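Local coordinates for ferric iron-binding protein HitA (Pseudomonas aeruginosa PAO1, PDB 6IWF), which probably binds ferric iron in the periplasm as the solute-binding component of an iron uptake system, and is linked to the internalization of gallium, at residues V56-E61 against T225-A230; D95-T100 against F247-E252; L7-H12 against I33-D38. All coordinates share one frame; numbering follows the deposited sequence.

Contact 1: V56-E61 against T225-A230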
loop_
_atom_site.group_PDB
_atom_site.type_symbol
_atom_site.label_atom_id
_atom_site.label_comp_id
_atom_site.label_asym_id
_atom_site.label_seq_id
_atom_site.Cartn_x
_atom_site.Cartn_y
_atom_site.Cartn_z
ATOM N N VAL A 56 -13.618 1.493 12.911
ATOM C CA VAL A 56 -13.129 1.041 11.613
ATOM C C VAL A 56 -11.648 1.378 11.538
ATOM O O VAL A 56 -11.227 2.456 11.974
ATOM C CB VAL A 56 -13.907 1.702 10.449
ATOM C CG1 VAL A 56 -13.288 1.354 9.096
ATOM C CG2 VAL A 56 -15.379 1.284 10.482
ATOM N N LEU A 57 -10.855 0.443 11.016
ATOM C CA LEU A 57 -9.444 0.668 10.738
ATOM C C LEU A 57 -9.223 0.635 9.234
ATOM O O LEU A 57 -9.720 -0.263 8.552
ATOM C CB LEU A 57 -8.577 -0.387 11.417
ATOM C CG LEU A 57 -7.079 -0.376 11.077
ATOM C CD1 LEU A 57 -6.389 0.874 11.590
ATOM C CD2 LEU A 57 -6.413 -1.634 11.620
ATOM N N TYR A 58 -8.469 1.604 8.725
ATOM C CA TYR A 58 -8.188 1.732 7.299
ATOM C C TYR A 58 -6.681 1.851 7.166
ATOM O O TYR A 58 -6.092 2.772 7.741
ATOM C CB TYR A 58 -8.898 2.974 6.747
ATOM C CG TYR A 58 -8.839 3.225 5.252
ATOM C CD1 TYR A 58 -8.475 2.238 4.343
ATOM C CD2 TYR A 58 -9.169 4.479 4.758
ATOM C CE1 TYR A 58 -8.453 2.513 2.963
ATOM C CE2 TYR A 58 -9.144 4.757 3.408
ATOM C CZ TYR A 58 -8.789 3.787 2.521
ATOM O OH TYR A 58 -8.783 4.108 1.184
ATOM N N THR A 59 -6.048 0.894 6.481
ATOM C CA THR A 59 -4.593 0.859 6.406
ATOM C C THR A 59 -4.098 0.944 4.966
ATOM O O THR A 59 -4.769 0.511 4.021
ATOM C CB THR A 59 -4.016 -0.408 7.047
ATOM O OG1 THR A 59 -4.507 -1.566 6.363
ATOM C CG2 THR A 59 -4.366 -0.474 8.533
ATOM N N GLU A 60 -2.887 1.483 4.827
ATOM C CA GLU A 60 -2.198 1.516 3.542
ATOM C C GLU A 60 -1.832 0.119 3.056
ATOM O O GLU A 60 -1.818 -0.139 1.847
ATOM C CB GLU A 60 -0.934 2.362 3.664
ATOM C CG GLU A 60 -0.968 3.665 2.924
ATOM C CD GLU A 60 0.420 4.201 2.686
ATOM O OE1 GLU A 60 0.780 4.388 1.507
ATOM O OE2 GLU A 60 1.150 4.412 3.678
ATOM N N GLU A 61 -1.483 -0.790 3.981
ATOM C CA GLU A 61 -0.983 -2.109 3.631
ATOM C C GLU A 61 -1.695 -3.175 4.450
ATOM O O GLU A 61 -2.342 -2.890 5.464
ATOM C CB GLU A 61 0.529 -2.221 3.862
ATOM C CG GLU A 61 1.320 -0.985 3.453
ATOM C CD GLU A 61 1.465 -0.825 1.948
ATOM O OE1 GLU A 61 2.025 0.222 1.528
ATOM O OE2 GLU A 61 1.035 -1.726 1.183
ATOM N N THR A 225 0.215 -4.769 -4.196
ATOM C CA THR A 225 -0.230 -4.888 -2.811
ATOM C C THR A 225 -1.567 -4.174 -2.630
ATOM O O THR A 225 -1.984 -3.367 -3.461
ATOM C CB THR A 225 0.793 -4.303 -1.818
ATOM O OG1 THR A 225 1.016 -2.920 -2.101
ATOM C CG2 THR A 225 2.129 -5.049 -1.918
ATOM N N VAL A 226 -2.253 -4.466 -1.526
ATOM C CA VAL A 226 -3.593 -3.920 -1.311
ATOM C C VAL A 226 -3.628 -3.102 -0.025
ATOM O O VAL A 226 -2.955 -3.435 0.960
ATOM C CB VAL A 226 -4.669 -5.027 -1.282
ATOM C CG1 VAL A 226 -4.493 -6.003 -2.457
ATOM C CG2 VAL A 226 -4.639 -5.774 0.023
ATOM N N SER A 227 -4.391 -2.014 -0.049
ATOM C CA SER A 227 -4.827 -1.347 1.164
ATOM C C SER A 227 -6.129 -1.992 1.613
ATOM O O SER A 227 -6.871 -2.545 0.806
ATOM C CB SER A 227 -5.058 0.146 0.946
ATOM O OG SER A 227 -6.234 0.355 0.188
ATOM N N GLY A 228 -6.416 -1.898 2.905
ATOM C CA GLY A 228 -7.577 -2.614 3.393
ATOM C C GLY A 228 -8.276 -1.921 4.539
ATOM O O GLY A 228 -7.822 -0.910 5.078
ATOM N N ALA A 229 -9.414 -2.498 4.911
ATOM C CA ALA A 229 -10.210 -1.926 5.978
ATOM C C ALA A 229 -10.889 -3.032 6.764
ATOM O O ALA A 229 -11.068 -4.153 6.284
ATOM C CB ALA A 229 -11.269 -0.954 5.453
ATOM N N ALA A 230 -11.289 -2.689 7.978
ATOM C CA ALA A 230 -11.854 -3.681 8.881
ATOM C C ALA A 230 -12.696 -2.975 9.927
ATOM O O ALA A 230 -12.468 -1.808 10.240
ATOM C CB ALA A 230 -10.755 -4.514 9.561
HETATM O O HOH W 1 2.869 -1.178 -0.920
#
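The ring of Tyr58 turns its edge to the backbone of Gly228, with CD1 3.3 Å from Gly228 O and that oxygen lying in the ring plane. The two residues belong to an antiparallel pair of strands in the mixed sheet of this periplasmic binding protein fold, where 56-59 and 225-230 run at 174° to each other. With CG of Tyr58 anti to its backbone N, the ring stands off the Ala229 face of the sheet, its CD1/CE1 edge near Gly228 O and Ser227 OG. Ala229 is the direct cross-strand partner of Tyr58 in a non-hydrogen-bonded pair, and its single methyl, 3.5 Å from Leu57 O, suits a site already bordered by the ring and Met248 of helix 238-248.

Hydrogen-bonded pairs flank it. Leu57 and Ala230 exchange two backbone bonds, and so do Thr59 and Gly228; the bond from Thr59 N to Gly228 O is close to straight, at 170°. Gly228, paired with Thr59, puts no side chain beside the threonine on their shared face. Across the end of the strand, Ser227 CB sits 3.1 Å from Thr59 O, while its hydroxyl turns to Thr100 on strand 97-108.

Where the strand ends, Thr59 OG1 lies between its own N and carbonyl carbon (chi1 61°) and donates to Glu61 O at 2.7 Å, tying the turn that presents Glu60. Glu60 is seen to bind ferric iron in this protein; here, with no iron bound to this chain, its OE1 is hydrogen-bonded to Tyr196. Glu61 bends its chain at chi2 to bring the carboxylate round toward Thr225, where a water donates to Glu61 OE2 at 2.8 Å and lies 2.8 Å from Thr225 OG1.

Contact 2: D95-T100 against F247-E252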
loop_
_atom_site.group_PDB
_atom_site.type_symbol
_atom_site.label_atom_id
_atom_site.label_comp_id
_atom_site.label_asym_id
_atom_site.label_seq_id
_atom_site.Cartn_x
_atom_site.Cartn_y
_atom_site.Cartn_z
ATOM N N ASP A 95 -12.503 -11.114 7.828
ATOM C CA ASP A 95 -12.570 -10.038 8.812
ATOM C C ASP A 95 -11.722 -8.836 8.427
ATOM O O ASP A 95 -11.476 -7.969 9.263
ATOM C CB ASP A 95 -12.177 -10.536 10.209
ATOM C CG ASP A 95 -10.958 -11.427 10.196
ATOM O OD1 ASP A 95 -10.300 -11.546 9.136
ATOM O OD2 ASP A 95 -10.661 -12.020 11.261
ATOM N N TRP A 96 -11.244 -8.776 7.193
ATOM C CA TRP A 96 -10.797 -7.511 6.633
ATOM C C TRP A 96 -10.971 -7.624 5.132
ATOM O O TRP A 96 -11.133 -8.722 4.598
ATOM C CB TRP A 96 -9.353 -7.169 7.035
ATOM C CG TRP A 96 -8.310 -8.126 6.573
ATOM C CD1 TRP A 96 -7.781 -9.164 7.281
ATOM C CD2 TRP A 96 -7.642 -8.123 5.301
ATOM N NE1 TRP A 96 -6.833 -9.817 6.525
ATOM C CE2 TRP A 96 -6.727 -9.198 5.308
ATOM C CE3 TRP A 96 -7.743 -7.326 4.155
ATOM C CZ2 TRP A 96 -5.913 -9.504 4.205
ATOM C CZ3 TRP A 96 -6.927 -7.626 3.058
ATOM C CH2 TRP A 96 -6.025 -8.702 3.098
ATOM N N ILE A 97 -10.962 -6.487 4.451
ATOM C CA ILE A 97 -11.284 -6.481 3.030
ATOM C C ILE A 97 -10.423 -5.453 2.314
ATOM O O ILE A 97 -10.182 -4.357 2.827
ATOM C CB ILE A 97 -12.787 -6.216 2.789
ATOM C CG1 ILE A 97 -13.156 -6.560 1.350
ATOM C CG2 ILE A 97 -13.182 -4.790 3.180
ATOM C CD1 ILE A 97 -14.661 -6.830 1.177
ATOM N N GLY A 98 -9.950 -5.824 1.129
ATOM C CA GLY A 98 -9.155 -4.901 0.336
ATOM C C GLY A 98 -10.023 -3.795 -0.235
ATOM O O GLY A 98 -11.188 -4.006 -0.579
ATOM N N ILE A 99 -9.450 -2.595 -0.306
ATOM C CA ILE A 99 -10.145 -1.402 -0.778
ATOM C C ILE A 99 -9.567 -0.915 -2.097
ATOM O O ILE A 99 -10.308 -0.646 -3.044
ATOM C CB ILE A 99 -10.114 -0.279 0.281
ATOM C CG1 ILE A 99 -10.683 -0.766 1.619
ATOM C CG2 ILE A 99 -10.868 0.935 -0.219
ATOM C CD1 ILE A 99 -12.097 -1.325 1.523
ATOM N N THR A 100 -8.242 -0.759 -2.165
ATOM C CA THR A 100 -7.555 -0.441 -3.410
ATOM C C THR A 100 -6.305 -1.297 -3.506
ATOM O O THR A 100 -5.838 -1.857 -2.516
ATOM C CB THR A 100 -7.132 1.030 -3.518
ATOM O OG1 THR A 100 -6.142 1.316 -2.522
ATOM C CG2 THR A 100 -8.337 1.986 -3.369
ATOM N N PHE A 247 -19.663 0.890 2.427
ATOM C CA PHE A 247 -19.700 2.095 1.606
ATOM C C PHE A 247 -18.342 2.372 0.966
ATOM O O PHE A 247 -18.280 2.928 -0.139
ATOM C CB PHE A 247 -20.183 3.279 2.447
ATOM C CG PHE A 247 -20.200 4.579 1.713
ATOM C CD1 PHE A 247 -21.247 4.890 0.859
ATOM C CD2 PHE A 247 -19.171 5.491 1.873
ATOM C CE1 PHE A 247 -21.258 6.086 0.172
ATOM C CE2 PHE A 247 -19.180 6.692 1.192
ATOM C CZ PHE A 247 -20.238 6.989 0.342
ATOM N N MET A 248 -17.251 1.951 1.608
ATOM C CA MET A 248 -15.938 2.132 0.997
ATOM C C MET A 248 -15.825 1.379 -0.319
ATOM O O MET A 248 -15.021 1.758 -1.176
ATOM C CB MET A 248 -14.839 1.674 1.960
ATOM C CG MET A 248 -14.836 2.418 3.283
ATOM S SD MET A 248 -13.501 1.774 4.323
ATOM C CE MET A 248 -12.100 2.576 3.530
ATOM N N LEU A 249 -16.599 0.307 -0.482
ATOM C CA LEU A 249 -16.585 -0.526 -1.676
ATOM C C LEU A 249 -17.812 -0.302 -2.552
ATOM O O LEU A 249 -18.011 -1.043 -3.521
ATOM C CB LEU A 249 -16.487 -1.998 -1.296
ATOM C CG LEU A 249 -15.077 -2.342 -0.835
ATOM C CD1 LEU A 249 -15.122 -3.589 0.021
ATOM C CD2 LEU A 249 -14.165 -2.526 -2.047
ATOM N N SER A 250 -18.644 0.676 -2.219
ATOM C CA SER A 250 -19.671 1.100 -3.164
ATOM C C SER A 250 -19.037 1.874 -4.320
ATOM O O SER A 250 -17.900 2.345 -4.240
ATOM C CB SER A 250 -20.723 1.968 -2.471
ATOM O OG SER A 250 -20.195 3.225 -2.085
ATOM N N GLU A 251 -19.792 2.006 -5.413
ATOM C CA GLU A 251 -19.310 2.820 -6.526
ATOM C C GLU A 251 -18.974 4.238 -6.071
ATOM O O GLU A 251 -17.937 4.793 -6.452
ATOM C CB GLU A 251 -20.347 2.844 -7.653
ATOM C CG GLU A 251 -19.735 2.810 -9.042
ATOM C CD GLU A 251 -20.634 3.435 -10.095
ATOM O OE1 GLU A 251 -20.158 4.334 -10.824
ATOM O OE2 GLU A 251 -21.814 3.025 -10.195
ATOM N N GLU A 252 -19.831 4.837 -5.242
ATOM C CA GLU A 252 -19.583 6.195 -4.779
ATOM C C GLU A 252 -18.364 6.264 -3.860
ATOM O O GLU A 252 -17.565 7.204 -3.949
ATOM C CB GLU A 252 -20.827 6.727 -4.068
ATOM C CG GLU A 252 -20.666 8.104 -3.471
ATOM C CD GLU A 252 -21.890 8.536 -2.672
ATOM O OE1 GLU A 252 -22.904 7.805 -2.693
ATOM O OE2 GLU A 252 -21.829 9.599 -2.024
#
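Ile97, at the start of strand 97-108, meets Leu249 tip to tip: Ile97 CD1 lies 3.5 Å from Leu249 CD1, tighter than usual van der Waals contact. In this periplasmic binding protein fold the turn joining helices 238-248 and 251-258 packs on the start of that strand. CG1 of Ile97 stands anti to the backbone N (chi1 -166°), and the nearly extended chain beyond it brings the terminal methyl forward to the leucine.

Gly98 follows and offers only backbone. Its carbonyl oxygen faces a methyl, with Leu249 CD2 3.6 Å from Gly98 O, and this buried oxygen has no polar partner in the model.

Ile99 touches both Met248 and Leu249. Its CD1 rests 3.9 Å from Leu249 CG, the two side chains meeting at a slant, while Met248 crosses it at about a right angle and brings CB to 4.1 Å from Ile99 CD1. A bend at chi3 (76°) turns the methionine's CE back against Ile99 CG1. Branched and flexible apolar chains suit this buried apolar contact, which Ala229 of the adjoining strand also borders. Backbone bonds of Ile99 and Thr100 with Ser227 hold their strand beside 224-231.

The turn itself is pinned by Ser250, the N-cap of helix 251-258, whose OG is also bonded to Gly253 N. Phe247 O accepts twice from this serine: from the backbone Ser250 N at 3.1 Å, and from Ser250 OG at 2.7 Å, the hydroxyl lying in the carbonyl plane on a lone pair.

Contact 3: L7-H12 against I33-D38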
loop_
_atom_site.group_PDB
_atom_site.type_symbol
_atom_site.label_atom_id
_atom_site.label_comp_id
_atom_site.label_asym_id
_atom_site.label_seq_id
_atom_site.Cartn_x
_atom_site.Cartn_y
_atom_site.Cartn_z
ATOM N N LEU A 7 -12.788 6.547 12.959
ATOM C CA LEU A 7 -11.986 5.917 11.922
ATOM C C LEU A 7 -10.519 6.085 12.283
ATOM O O LEU A 7 -10.033 7.214 12.383
ATOM C CB LEU A 7 -12.262 6.537 10.550
ATOM C CG LEU A 7 -11.337 6.086 9.410
ATOM C CD1 LEU A 7 -11.553 4.590 9.156
ATOM C CD2 LEU A 7 -11.572 6.906 8.130
ATOM N N TYR A 8 -9.822 4.970 12.475
ATOM C CA TYR A 8 -8.365 4.970 12.585
ATOM C C TYR A 8 -7.813 4.883 11.170
ATOM O O TYR A 8 -7.950 3.844 10.514
ATOM C CB TYR A 8 -7.878 3.795 13.436
ATOM C CG TYR A 8 -7.922 4.040 14.935
ATOM C CD1 TYR A 8 -8.778 4.991 15.483
ATOM C CD2 TYR A 8 -7.110 3.315 15.799
ATOM C CE1 TYR A 8 -8.822 5.209 16.848
ATOM C CE2 TYR A 8 -7.150 3.532 17.173
ATOM C CZ TYR A 8 -8.012 4.476 17.685
ATOM O OH TYR A 8 -8.063 4.699 19.041
ATOM N N ASN A 9 -7.189 5.971 10.687
ATOM C CA ASN A 9 -6.804 6.075 9.280
ATOM C C ASN A 9 -5.288 6.028 9.138
ATOM O O ASN A 9 -4.597 7.025 9.390
ATOM C CB ASN A 9 -7.344 7.346 8.624
ATOM C CG ASN A 9 -6.882 7.468 7.188
ATOM O OD1 ASN A 9 -6.729 6.458 6.505
ATOM N ND2 ASN A 9 -6.611 8.697 6.732
ATOM N N GLY A 10 -4.791 4.870 8.697
ATOM C CA GLY A 10 -3.418 4.687 8.267
ATOM C C GLY A 10 -3.167 4.985 6.807
ATOM O O GLY A 10 -2.006 5.058 6.392
ATOM N N GLN A 11 -4.221 5.147 6.009
ATOM C CA GLN A 11 -4.065 5.596 4.633
ATOM C C GLN A 11 -3.769 7.094 4.613
ATOM O O GLN A 11 -3.742 7.760 5.646
ATOM C CB GLN A 11 -5.313 5.297 3.805
ATOM C CG GLN A 11 -5.145 4.199 2.771
ATOM C CD GLN A 11 -4.308 4.629 1.575
ATOM O OE1 GLN A 11 -3.543 5.592 1.640
ATOM N NE2 GLN A 11 -4.448 3.909 0.481
ATOM N N HIS A 12 -3.552 7.626 3.417
ATOM C CA HIS A 12 -3.195 9.035 3.280
ATOM C C HIS A 12 -4.287 9.928 3.862
ATOM O O HIS A 12 -5.476 9.596 3.835
ATOM C CB HIS A 12 -2.941 9.355 1.808
ATOM C CG HIS A 12 -1.603 8.889 1.323
ATOM N ND1 HIS A 12 -0.535 8.689 2.172
ATOM C CD2 HIS A 12 -1.157 8.581 0.081
ATOM C CE1 HIS A 12 0.513 8.283 1.475
ATOM N NE2 HIS A 12 0.161 8.205 0.205
ATOM N N ILE A 33 -11.826 11.165 12.782
ATOM C CA ILE A 33 -10.652 10.496 12.205
ATOM C C ILE A 33 -9.459 10.634 13.142
ATOM O O ILE A 33 -9.030 11.751 13.460
ATOM C CB ILE A 33 -10.289 11.034 10.812
ATOM C CG1 ILE A 33 -11.465 10.873 9.851
ATOM C CG2 ILE A 33 -9.036 10.304 10.270
ATOM C CD1 ILE A 33 -11.152 11.300 8.436
ATOM N N ARG A 34 -8.903 9.494 13.546
ATOM C CA ARG A 34 -7.631 9.426 14.258
ATOM C C ARG A 34 -6.561 9.065 13.233
ATOM O O ARG A 34 -6.557 7.955 12.691
ATOM C CB ARG A 34 -7.702 8.404 15.389
ATOM C CG ARG A 34 -6.665 8.607 16.492
ATOM C CD ARG A 34 -5.381 7.870 16.185
ATOM N NE ARG A 34 -4.525 7.743 17.365
ATOM C CZ ARG A 34 -3.579 8.618 17.695
ATOM N NH1 ARG A 34 -2.844 8.426 18.785
ATOM N NH2 ARG A 34 -3.371 9.687 16.936
ATOM N N LYS A 35 -5.676 10.011 12.937
ATOM C CA LYS A 35 -4.660 9.814 11.918
ATOM C C LYS A 35 -3.404 9.217 12.534
ATOM O O LYS A 35 -2.975 9.628 13.616
ATOM C CB LYS A 35 -4.326 11.142 11.237
ATOM C CG LYS A 35 -3.347 11.001 10.103
ATOM C CD LYS A 35 -3.989 10.345 8.885
ATOM C CE LYS A 35 -2.953 10.039 7.822
ATOM N NZ LYS A 35 -2.305 8.706 8.019
ATOM N N GLY A 36 -2.825 8.238 11.849
ATOM C CA GLY A 36 -1.584 7.648 12.320
ATOM C C GLY A 36 -0.984 6.771 11.244
ATOM O O GLY A 36 -1.551 6.597 10.162
ATOM N N GLY A 37 0.196 6.234 11.542
ATOM C CA GLY A 37 0.757 5.209 10.688
ATOM C C GLY A 37 0.110 3.863 10.966
ATOM O O GLY A 37 -0.367 3.602 12.070
ATOM N N ASP A 38 0.087 3.017 9.931
ATOM C CA ASP A 38 -0.433 1.651 10.014
ATOM C C ASP A 38 -0.035 0.946 11.307
ATOM O O ASP A 38 -0.887 0.541 12.106
ATOM C CB ASP A 38 0.085 0.832 8.824
ATOM C CG ASP A 38 -0.717 1.043 7.545
ATOM O OD1 ASP A 38 -1.660 1.878 7.533
ATOM O OD2 ASP A 38 -0.374 0.370 6.542
HETATM O O HOH W 2 0.670 4.070 7.181
#
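Lys35, at the end of its strand, reaches over to the loop after the parallel strand 4-9 and donates from NZ to Gln11 O at 2.9 Å and to Asn9 O at 3.2 Å. Bends at chi2 (73°) and chi4 (87°) curl the long, flexible chain back over the loop, letting NZ meet both carbonyls. Asn9 O is gripped twice, since Gly36 N also donates to it and arrives from the opposite face of the carbonyl plane to the ammonium.

The Asn9 side chain works within its own segment. ND2 donates to His12 O at 3.2 Å, with the acceptor in the amide plane, and OD1 takes a weak bond from Gln11 N. The amide thus ties together the loop leading to His12, a residue seen to bind ferric iron in this protein.

Behind the loop the strands keep parallel register, with Arg34 N donating to Leu7 O and Arg34 O accepting from Asn9 N at 2.9 Å. Glycine suits position 10, since Asp38 OD1 stands where a CB would point; the same carboxylate holds Glu60 N and Glu61 N. A water bridges Gly10 O and Asp38 N.

On the Tyr8 side of the sheet, Arg34 CB packs 3.6 Å from Tyr8 CD1 and Arg34 CD lies over a ring face. Tyr8 OH bonds to Glu48 and Arg34 NE to Gln44, both of helix 38-48. On the reverse side Ile33 CG2 meets Asn9 CB at 3.8 Å. Together the segments close the beta-alpha-beta unit of strand 4-9, helix 13-27 and strand 30-35: Ala20 of that helix backs Ile33, helix 38-48 covers Tyr8, and strand 56-59 flanks Leu7 and Asn9.

All three contacts reach one mixed sheet, whose strands run side by side in the order 30-35, 4-9, 56-59, 224-231, 97-108. Contact 3 closes before contact 1 opens along the chain, whereas the segments of contacts 1 and 2 alternate. The centre of contact 1 is about 10 Å from that of contact 3 and 9 Å from that of contact 2; contacts 2 and 3 are about 16 Å apart. Tyr58 bonds through its backbone to Tyr8 and Gly10, and Ser227 to Ile99 and Thr100, making contact 1 the middle of the series. Contacts 1 and 3 bring Glu60 and His12 together near Tyr196, consistent with an iron site at the C-terminal ends of strands 56-59 and 4-9.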